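Local coordinates for LPXTG family cell surface protein Fms2 (Enterococcus faecium DO, PDB 5FCE), which probably helps the bacterium adhere to host ligands as a cell-wall-anchored surface protein, this chain being its ligand-binding region, at residues L4-K9 with L92-D97; I13-D16 with V21-I24; S35-V40 with V63-G68. All blocks are in the same frame, centred on the assembly; numbering follows the deposited sequence.

Interaction 1: residues L4-K9 with L92-D97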
loop_
_atom_site.group_PDB
_atom_site.type_symbol
_atom_site.label_atom_id
_atom_site.label_comp_id
_atom_site.label_asym_id
_atom_site.label_seq_id
_atom_site.Cartn_x
_atom_site.Cartn_y
_atom_site.Cartn_z
ATOM N N LEU A 4 14.516 4.345 4.218
ATOM C CA LEU A 4 13.213 3.920 4.740
ATOM C C LEU A 4 12.652 2.736 3.955
ATOM O O LEU A 4 12.669 2.740 2.724
ATOM C CB LEU A 4 12.220 5.080 4.651
ATOM C CG LEU A 4 10.752 4.785 4.964
ATOM C CD1 LEU A 4 10.568 4.553 6.445
ATOM C CD2 LEU A 4 9.868 5.951 4.485
ATOM N N SER A 5 12.159 1.728 4.673
ATOM C CA SER A 5 11.377 0.648 4.067
ATOM C C SER A 5 10.223 0.270 4.977
ATOM O O SER A 5 10.222 0.586 6.174
ATOM C CB SER A 5 12.237 -0.581 3.783
ATOM O OG SER A 5 12.827 -1.057 4.970
ATOM N N PHE A 6 9.240 -0.421 4.406
ATOM C CA PHE A 6 8.073 -0.875 5.162
ATOM C C PHE A 6 7.904 -2.381 5.044
ATOM O O PHE A 6 8.115 -2.958 3.974
ATOM C CB PHE A 6 6.789 -0.201 4.640
ATOM C CG PHE A 6 6.778 1.295 4.780
ATOM C CD1 PHE A 6 6.366 1.903 5.971
ATOM C CD2 PHE A 6 7.170 2.103 3.717
ATOM C CE1 PHE A 6 6.353 3.305 6.091
ATOM C CE2 PHE A 6 7.175 3.488 3.836
ATOM C CZ PHE A 6 6.771 4.092 5.033
ATOM N N THR A 7 7.517 -3.020 6.143
ATOM C CA THR A 7 7.108 -4.418 6.088
ATOM C C THR A 7 5.603 -4.443 6.307
ATOM O O THR A 7 5.043 -3.497 6.863
ATOM C CB THR A 7 7.839 -5.251 7.160
ATOM O OG1 THR A 7 7.448 -6.629 7.080
ATOM C CG2 THR A 7 7.486 -4.744 8.508
ATOM N N VAL A 8 4.942 -5.507 5.859
ATOM C CA VAL A 8 3.499 -5.630 6.022
ATOM C C VAL A 8 3.170 -7.047 6.414
ATOM O O VAL A 8 3.661 -7.986 5.784
ATOM C CB VAL A 8 2.745 -5.311 4.707
ATOM C CG1 VAL A 8 1.233 -5.530 4.872
ATOM C CG2 VAL A 8 3.012 -3.902 4.278
ATOM N N LYS A 9 2.354 -7.207 7.455
ATOM C CA LYS A 9 1.759 -8.507 7.742
ATOM C C LYS A 9 0.537 -8.655 6.845
ATOM O O LYS A 9 -0.519 -8.084 7.119
ATOM C CB LYS A 9 1.342 -8.612 9.207
ATOM C CG LYS A 9 2.494 -8.834 10.175
ATOM C CD LYS A 9 1.956 -9.045 11.590
ATOM C CE LYS A 9 3.079 -9.082 12.618
ATOM N NZ LYS A 9 2.581 -8.778 13.995
ATOM N N LEU A 92 3.236 -2.533 -3.064
ATOM C CA LEU A 92 2.902 -1.188 -2.595
ATOM C C LEU A 92 4.115 -0.290 -2.773
ATOM O O LEU A 92 5.197 -0.585 -2.265
ATOM C CB LEU A 92 2.488 -1.210 -1.118
ATOM C CG LEU A 92 2.143 0.149 -0.503
ATOM C CD1 LEU A 92 0.790 0.678 -1.035
ATOM C CD2 LEU A 92 2.161 0.077 1.037
ATOM N N ILE A 93 3.938 0.796 -3.511
ATOM C CA ILE A 93 5.016 1.749 -3.719
ATOM C C ILE A 93 4.696 2.993 -2.895
ATOM O O ILE A 93 3.601 3.554 -3.001
ATOM C CB ILE A 93 5.139 2.099 -5.216
ATOM C CG1 ILE A 93 5.404 0.830 -6.038
ATOM C CG2 ILE A 93 6.278 3.108 -5.469
ATOM C CD1 ILE A 93 5.516 1.101 -7.547
ATOM N N VAL A 94 5.630 3.400 -2.045
ATOM C CA VAL A 94 5.424 4.587 -1.222
ATOM C C VAL A 94 6.399 5.666 -1.631
ATOM O O VAL A 94 7.621 5.503 -1.490
ATOM C CB VAL A 94 5.600 4.307 0.271
ATOM C CG1 VAL A 94 5.282 5.564 1.076
ATOM C CG2 VAL A 94 4.676 3.184 0.695
ATOM N N PHE A 95 5.844 6.750 -2.159
ATOM C CA PHE A 95 6.627 7.935 -2.493
ATOM C C PHE A 95 6.560 8.887 -1.314
ATOM O O PHE A 95 5.485 9.089 -0.742
ATOM C CB PHE A 95 6.030 8.622 -3.723
ATOM C CG PHE A 95 6.028 7.771 -4.960
ATOM C CD1 PHE A 95 4.901 7.034 -5.307
ATOM C CD2 PHE A 95 7.142 7.721 -5.786
ATOM C CE1 PHE A 95 4.889 6.259 -6.452
ATOM C CE2 PHE A 95 7.140 6.942 -6.931
ATOM C CZ PHE A 95 6.009 6.211 -7.266
ATOM N N TYR A 96 7.691 9.489 -0.963
ATOM C CA TYR A 96 7.748 10.412 0.171
ATOM C C TYR A 96 8.814 11.468 -0.106
ATOM O O TYR A 96 10.015 11.160 -0.228
ATOM C CB TYR A 96 8.013 9.668 1.503
ATOM C CG TYR A 96 9.316 8.911 1.544
ATOM C CD1 TYR A 96 9.453 7.680 0.899
ATOM C CD2 TYR A 96 10.421 9.428 2.226
ATOM C CE1 TYR A 96 10.657 6.998 0.922
ATOM C CE2 TYR A 96 11.615 8.757 2.254
ATOM C CZ TYR A 96 11.734 7.548 1.602
ATOM O OH TYR A 96 12.946 6.892 1.647
ATOM N N ASP A 97 8.354 12.705 -0.246
ATOM C CA ASP A 97 9.235 13.851 -0.458
ATOM C C ASP A 97 10.320 13.649 -1.509
ATOM O O ASP A 97 11.465 14.078 -1.328
ATOM C CB ASP A 97 9.841 14.301 0.873
ATOM C CG ASP A 97 8.800 14.878 1.804
ATOM O OD1 ASP A 97 7.658 15.081 1.340
ATOM O OD2 ASP A 97 9.124 15.143 2.983
HETATM O O HOH W 1 13.582 4.335 0.750
HETATM O O HOH W 2 15.263 6.995 3.394
#
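V94 and Y96 on strand 91-96 reach across to F6 and L4 near the N-terminus, where two layers of the flattened barrel of this domain, whose sequence family is named SgrA immunoglobulin-like, face each other. Strand 6-7 belongs to the mixed sheet and strand 91-96 to the four-stranded antiparallel one. The backbones lie about as far apart as packed sheets do, 8.8 Å between the CA atoms of F6 and V94, and no direct hydrogen bond joins them; side chains and two waters fill the interval.

Along strand 91-96, alternate side chains turn toward this interface, beginning with L92, whose side chain packs on V26 and L41. V94 comes next. With its CG1 anti to the backbone N (chi1 -176°), both its methyls face F6: the ring carbon CE2 of F6 lies 3.9 Å from CG1 and 4.0 Å from CG2 of V94. The side chains cross at about a right angle, and the two methyls of this compact branched residue rest at a slant against the CE2 side of the F6 ring, which also makes an edge-to-face contact with W65.

Y96 offers a ring face for apolar contact and a hydroxyl for the waters. Its ring is covered on one face by L4, whose CD2 stands 3.8 Å from the centroid of the Y96 ring, only 10° off the normal, a CH-pi contact that suits a leucine methyl. The two side chains slide past each other in opposite directions, which brings the tyrosine oxygen to the root of the leucine side chain, OH of Y96 3.6 Å from CB of L4. Polar groups at this edge are linked through solvent. One water accepts from the amide N of L4 and also bonds to OH of Y96; the second donates to the carbonyl O of L4 at 2.7 Å and lies 2.8 Å from OH of Y96, in the plane of the ring.

Interaction 2: residues I13-D16 with V21-I24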
loop_
_atom_site.group_PDB
_atom_site.type_symbol
_atom_site.label_atom_id
_atom_site.label_comp_id
_atom_site.label_asym_id
_atom_site.label_seq_id
_atom_site.Cartn_x
_atom_site.Cartn_y
_atom_site.Cartn_z
ATOM N N ILE A 13 -4.043 -7.046 6.113
ATOM C CA ILE A 13 -4.615 -6.174 5.076
ATOM C C ILE A 13 -6.100 -6.507 4.957
ATOM O O ILE A 13 -6.470 -7.687 4.925
ATOM C CB ILE A 13 -3.914 -6.366 3.715
ATOM C CG1 ILE A 13 -2.471 -5.831 3.785
ATOM C CG2 ILE A 13 -4.703 -5.680 2.576
ATOM C CD1 ILE A 13 -1.608 -6.170 2.568
ATOM N N VAL A 14 -6.949 -5.477 4.901
ATOM C CA VAL A 14 -8.388 -5.696 4.765
ATOM C C VAL A 14 -8.928 -5.138 3.450
ATOM O O VAL A 14 -8.659 -3.990 3.111
ATOM C CB VAL A 14 -9.170 -5.076 5.943
ATOM C CG1 VAL A 14 -10.688 -5.271 5.746
ATOM C CG2 VAL A 14 -8.723 -5.688 7.269
ATOM N N TYR A 15 -9.659 -5.956 2.695
ATOM C CA TYR A 15 -10.428 -5.440 1.563
ATOM C C TYR A 15 -11.874 -5.346 2.034
ATOM O O TYR A 15 -12.490 -6.365 2.329
ATOM C CB TYR A 15 -10.348 -6.381 0.353
ATOM C CG TYR A 15 -11.048 -5.861 -0.892
ATOM C CD1 TYR A 15 -12.427 -6.010 -1.066
ATOM C CD2 TYR A 15 -10.325 -5.229 -1.903
ATOM C CE1 TYR A 15 -13.060 -5.522 -2.207
ATOM C CE2 TYR A 15 -10.951 -4.747 -3.047
ATOM C CZ TYR A 15 -12.316 -4.905 -3.195
ATOM O OH TYR A 15 -12.945 -4.426 -4.326
ATOM N N ASP A 16 -12.398 -4.124 2.121
ATOM C CA ASP A 16 -13.797 -3.895 2.488
ATOM C C ASP A 16 -14.639 -3.787 1.206
ATOM O O ASP A 16 -14.512 -2.837 0.443
ATOM C CB ASP A 16 -13.900 -2.627 3.357
ATOM C CG ASP A 16 -15.301 -2.376 3.910
ATOM O OD1 ASP A 16 -16.288 -2.482 3.152
ATOM O OD2 ASP A 16 -15.414 -2.050 5.118
ATOM N N VAL A 21 -12.719 -0.231 -0.081
ATOM C CA VAL A 21 -11.530 0.384 0.492
ATOM C C VAL A 21 -10.567 -0.715 0.941
ATOM O O VAL A 21 -10.987 -1.710 1.535
ATOM C CB VAL A 21 -11.896 1.309 1.680
ATOM C CG1 VAL A 21 -10.646 1.753 2.437
ATOM C CG2 VAL A 21 -12.680 2.517 1.177
ATOM N N ILE A 22 -9.284 -0.534 0.631
ATOM C CA ILE A 22 -8.239 -1.424 1.103
ATOM C C ILE A 22 -7.451 -0.738 2.205
ATOM O O ILE A 22 -6.961 0.385 2.031
ATOM C CB ILE A 22 -7.282 -1.837 -0.030
ATOM C CG1 ILE A 22 -8.067 -2.560 -1.129
ATOM C CG2 ILE A 22 -6.154 -2.722 0.512
ATOM C CD1 ILE A 22 -7.291 -2.807 -2.419
ATOM N N THR A 23 -7.354 -1.410 3.348
ATOM C CA THR A 23 -6.615 -0.897 4.490
ATOM C C THR A 23 -5.320 -1.702 4.659
ATOM O O THR A 23 -5.346 -2.939 4.750
ATOM C CB THR A 23 -7.486 -0.955 5.762
ATOM O OG1 THR A 23 -8.613 -0.075 5.598
ATOM C CG2 THR A 23 -6.700 -0.530 6.967
ATOM N N ILE A 24 -4.190 -0.998 4.688
ATOM C CA ILE A 24 -2.876 -1.637 4.756
ATOM C C ILE A 24 -2.066 -1.111 5.922
ATOM O O ILE A 24 -1.698 0.068 5.954
ATOM C CB ILE A 24 -2.054 -1.385 3.479
ATOM C CG1 ILE A 24 -2.828 -1.848 2.250
ATOM C CG2 ILE A 24 -0.731 -2.119 3.548
ATOM C CD1 ILE A 24 -2.243 -1.384 0.925
#
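Y15 and I22 face each other across a beta hairpin, the CD2 carbon of the Y15 ring 3.6 Å from CG1 of I22. They form an antiparallel non-hydrogen-bonded pair. The Y15 side chain swings away from its own amide nitrogen (chi1 -176°), which carries the ring over toward I22; there it crosses the isoleucine at a slant and lies against both CG1 and CD1, a flat partner for the ethyl branch. On the same isoleucine, CG2 meets CG2 of I13 at 3.9 Å, while CG1 of I13 runs alongside CG2 of I24.

The pairs on either side of Y15 and I22 hold this register. V14 and T23 exchange two hydrogen bonds, T23 N to V14 O being 2.9 Å with an angle of 166° at the hydrogen. D16 and V21 form the other hydrogen-bonded pair: D16 N reaches V21 O at 2.9 Å, and V21 N returns a longer bond of 3.2 Å to D16 O. Their four side chains occupy the partly exposed face, where beta-branched valine and threonine suit an extended chain. The carboxylate of D16 turns to the hairpin connection, its OD1 accepting from the amide N of Q19.

Farther out, helix 81-85 covers Y15 and I22 with I84, and Y15 also touches I81. Strand 112-114 runs parallel beside 14-16, strand 71-76 antiparallel beside 21-28, and L41 of strand 36-42 packs on I22 and I24.

Interaction 3: residues S35-V40 with V63-G68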
loop_
_atom_site.group_PDB
_atom_site.type_symbol
_atom_site.label_atom_id
_atom_site.label_comp_id
_atom_site.label_asym_id
_atom_site.label_seq_id
_atom_site.Cartn_x
_atom_site.Cartn_y
_atom_site.Cartn_z
ATOM N N SER A 35 6.485 15.464 4.288
ATOM C CA SER A 35 5.509 16.481 3.911
ATOM C C SER A 35 4.446 15.965 2.944
ATOM O O SER A 35 3.253 16.230 3.114
ATOM C CB SER A 35 6.250 17.666 3.292
ATOM O OG SER A 35 5.361 18.629 2.776
ATOM N N ASP A 36 4.884 15.237 1.923
ATOM C CA ASP A 36 3.962 14.762 0.898
ATOM C C ASP A 36 4.218 13.305 0.565
ATOM O O ASP A 36 5.333 12.919 0.212
ATOM C CB ASP A 36 4.081 15.627 -0.353
ATOM C CG ASP A 36 3.746 17.060 -0.077
ATOM O OD1 ASP A 36 2.546 17.395 -0.133
ATOM O OD2 ASP A 36 4.684 17.828 0.234
ATOM N N VAL A 37 3.178 12.493 0.697
ATOM C CA VAL A 37 3.316 11.056 0.525
ATOM C C VAL A 37 2.293 10.601 -0.523
ATOM O O VAL A 37 1.197 11.143 -0.594
ATOM C CB VAL A 37 3.123 10.329 1.874
ATOM C CG1 VAL A 37 3.012 8.818 1.693
ATOM C CG2 VAL A 37 4.280 10.658 2.820
ATOM N N HIS A 38 2.678 9.649 -1.365
ATOM C CA HIS A 38 1.777 9.104 -2.382
ATOM C C HIS A 38 1.969 7.604 -2.388
ATOM O O HIS A 38 3.049 7.123 -2.731
ATOM C CB HIS A 38 2.149 9.669 -3.752
ATOM C CG HIS A 38 1.319 9.143 -4.884
ATOM N ND1 HIS A 38 1.750 9.182 -6.193
ATOM C CD2 HIS A 38 0.082 8.590 -4.912
ATOM C CE1 HIS A 38 0.815 8.677 -6.978
ATOM N NE2 HIS A 38 -0.204 8.302 -6.225
ATOM N N ALA A 39 0.940 6.862 -1.999
ATOM C CA ALA A 39 1.059 5.410 -1.922
ATOM C C ALA A 39 0.268 4.780 -3.058
ATOM O O ALA A 39 -0.889 5.137 -3.286
ATOM C CB ALA A 39 0.571 4.917 -0.583
ATOM N N VAL A 40 0.900 3.867 -3.792
ATOM C CA VAL A 40 0.271 3.278 -4.972
ATOM C C VAL A 40 0.291 1.756 -4.863
ATOM O O VAL A 40 1.356 1.152 -4.723
ATOM C CB VAL A 40 0.968 3.719 -6.287
ATOM C CG1 VAL A 40 0.322 3.036 -7.489
ATOM C CG2 VAL A 40 0.903 5.229 -6.458
ATOM N N VAL A 63 2.861 13.279 7.050
ATOM C CA VAL A 63 2.801 11.952 7.631
ATOM C C VAL A 63 3.955 11.790 8.616
ATOM O O VAL A 63 5.080 12.255 8.373
ATOM C CB VAL A 63 2.837 10.869 6.532
ATOM C CG1 VAL A 63 2.840 9.470 7.149
ATOM C CG2 VAL A 63 1.654 11.023 5.595
ATOM N N GLN A 64 3.650 11.175 9.751
ATOM C CA GLN A 64 4.627 10.925 10.798
ATOM C C GLN A 64 4.766 9.412 10.975
ATOM O O GLN A 64 3.853 8.754 11.487
ATOM C CB GLN A 64 4.129 11.587 12.085
ATOM C CG GLN A 64 4.884 11.259 13.355
ATOM C CD GLN A 64 4.042 11.561 14.592
ATOM O OE1 GLN A 64 3.884 10.715 15.477
ATOM N NE2 GLN A 64 3.485 12.773 14.648
ATOM N N TRP A 65 5.890 8.866 10.515
ATOM C CA TRP A 65 6.189 7.448 10.666
ATOM C C TRP A 65 7.143 7.245 11.834
ATOM O O TRP A 65 8.156 7.943 11.952
ATOM C CB TRP A 65 6.804 6.881 9.382
ATOM C CG TRP A 65 5.800 6.676 8.274
ATOM C CD1 TRP A 65 4.582 6.045 8.371
ATOM C CD2 TRP A 65 5.936 7.071 6.901
ATOM N NE1 TRP A 65 3.956 6.040 7.143
ATOM C CE2 TRP A 65 4.765 6.667 6.227
ATOM C CE3 TRP A 65 6.935 7.736 6.174
ATOM C CZ2 TRP A 65 4.559 6.911 4.863
ATOM C CZ3 TRP A 65 6.728 7.972 4.815
ATOM C CH2 TRP A 65 5.550 7.562 4.177
ATOM N N THR A 66 6.792 6.312 12.710
ATOM C CA THR A 66 7.629 5.965 13.845
ATOM C C THR A 66 8.122 4.536 13.692
ATOM O O THR A 66 7.322 3.615 13.509
ATOM C CB THR A 66 6.856 6.096 15.151
ATOM O OG1 THR A 66 6.378 7.443 15.273
ATOM C CG2 THR A 66 7.751 5.778 16.320
ATOM N N ALA A 67 9.439 4.370 13.769
ATOM C CA ALA A 67 10.101 3.080 13.570
ATOM C C ALA A 67 9.431 1.979 14.367
ATOM O O ALA A 67 9.284 2.096 15.586
ATOM C CB ALA A 67 11.562 3.174 13.965
ATOM N N GLY A 68 9.010 0.926 13.669
ATOM C CA GLY A 68 8.445 -0.248 14.311
ATOM C C GLY A 68 6.995 -0.130 14.741
ATOM O O GLY A 68 6.436 -1.077 15.293
#
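V37 drives one methyl into the angle between V63 and W65. Its CG2 lies 3.6 Å from CH2 of the W65 indole and 3.8 Å from CG2 of V63, while the other methyl, CG1 of V37, reaches CH2 of W65 at 3.8 Å. Valine suits this place because a single short side chain presents two methyls to the far end of the indole. V37 and W65 approach from opposite directions, whereas V37 and V63 cross at about a right angle.

W65 starts out pointing along the interface rather than across it. Its first torsion (chi1 -75°) sets the direction, and the length of the indole carries CH2 of the six-membered ring to V37. CG1 of V63 supports it from one face, 3.5 Å above the plane of the W65 indole and offset toward its rim, and the ring of Y71 adds an edge-to-face contact.

This is interior packing of the flattened barrel: V37 sits on the four-stranded antiparallel sheet, while strand 63-65 pairs with strand 32-34 in a small separate one. No hydrogen bond joins 35-40 to 63-68 directly. The chain turns a corner at S35 to pass from one sheet to the other.

At that corner the character changes. S35 and D36 are exposed, and their side chains start away from strand 63-65. OG of S35 instead donates to OD2 of D36 at 2.7 Å, meeting the carboxylate 52° out of its plane. Hydrophilic residues fit this solvent side, where the carboxylate of D97 receives the backbone amides of S35 through OD2 and of D36 through OD1.

Interactions 1 and 3 lie on the same side of the chain's centre, their own centres 8 Å apart, and are tied through neighbouring strands 91-96 and 36-42, where the backbones of I93 and V40 are hydrogen-bonded. Interaction 2 lies on the opposite side, about 16 Å from interaction 1 and 17 Å from interaction 3, centre to centre. It does not touch interaction 3, but meets interaction 1 where V8 packs on I13, and strands 6-7 and 21-28 are sheet neighbours. In sequence, interaction 2 precedes interaction 3, and both fall between residues 9 and 92. Interaction 1 thus brings the N-terminal segment against a strand from late in the chain, all within one ligand-binding region.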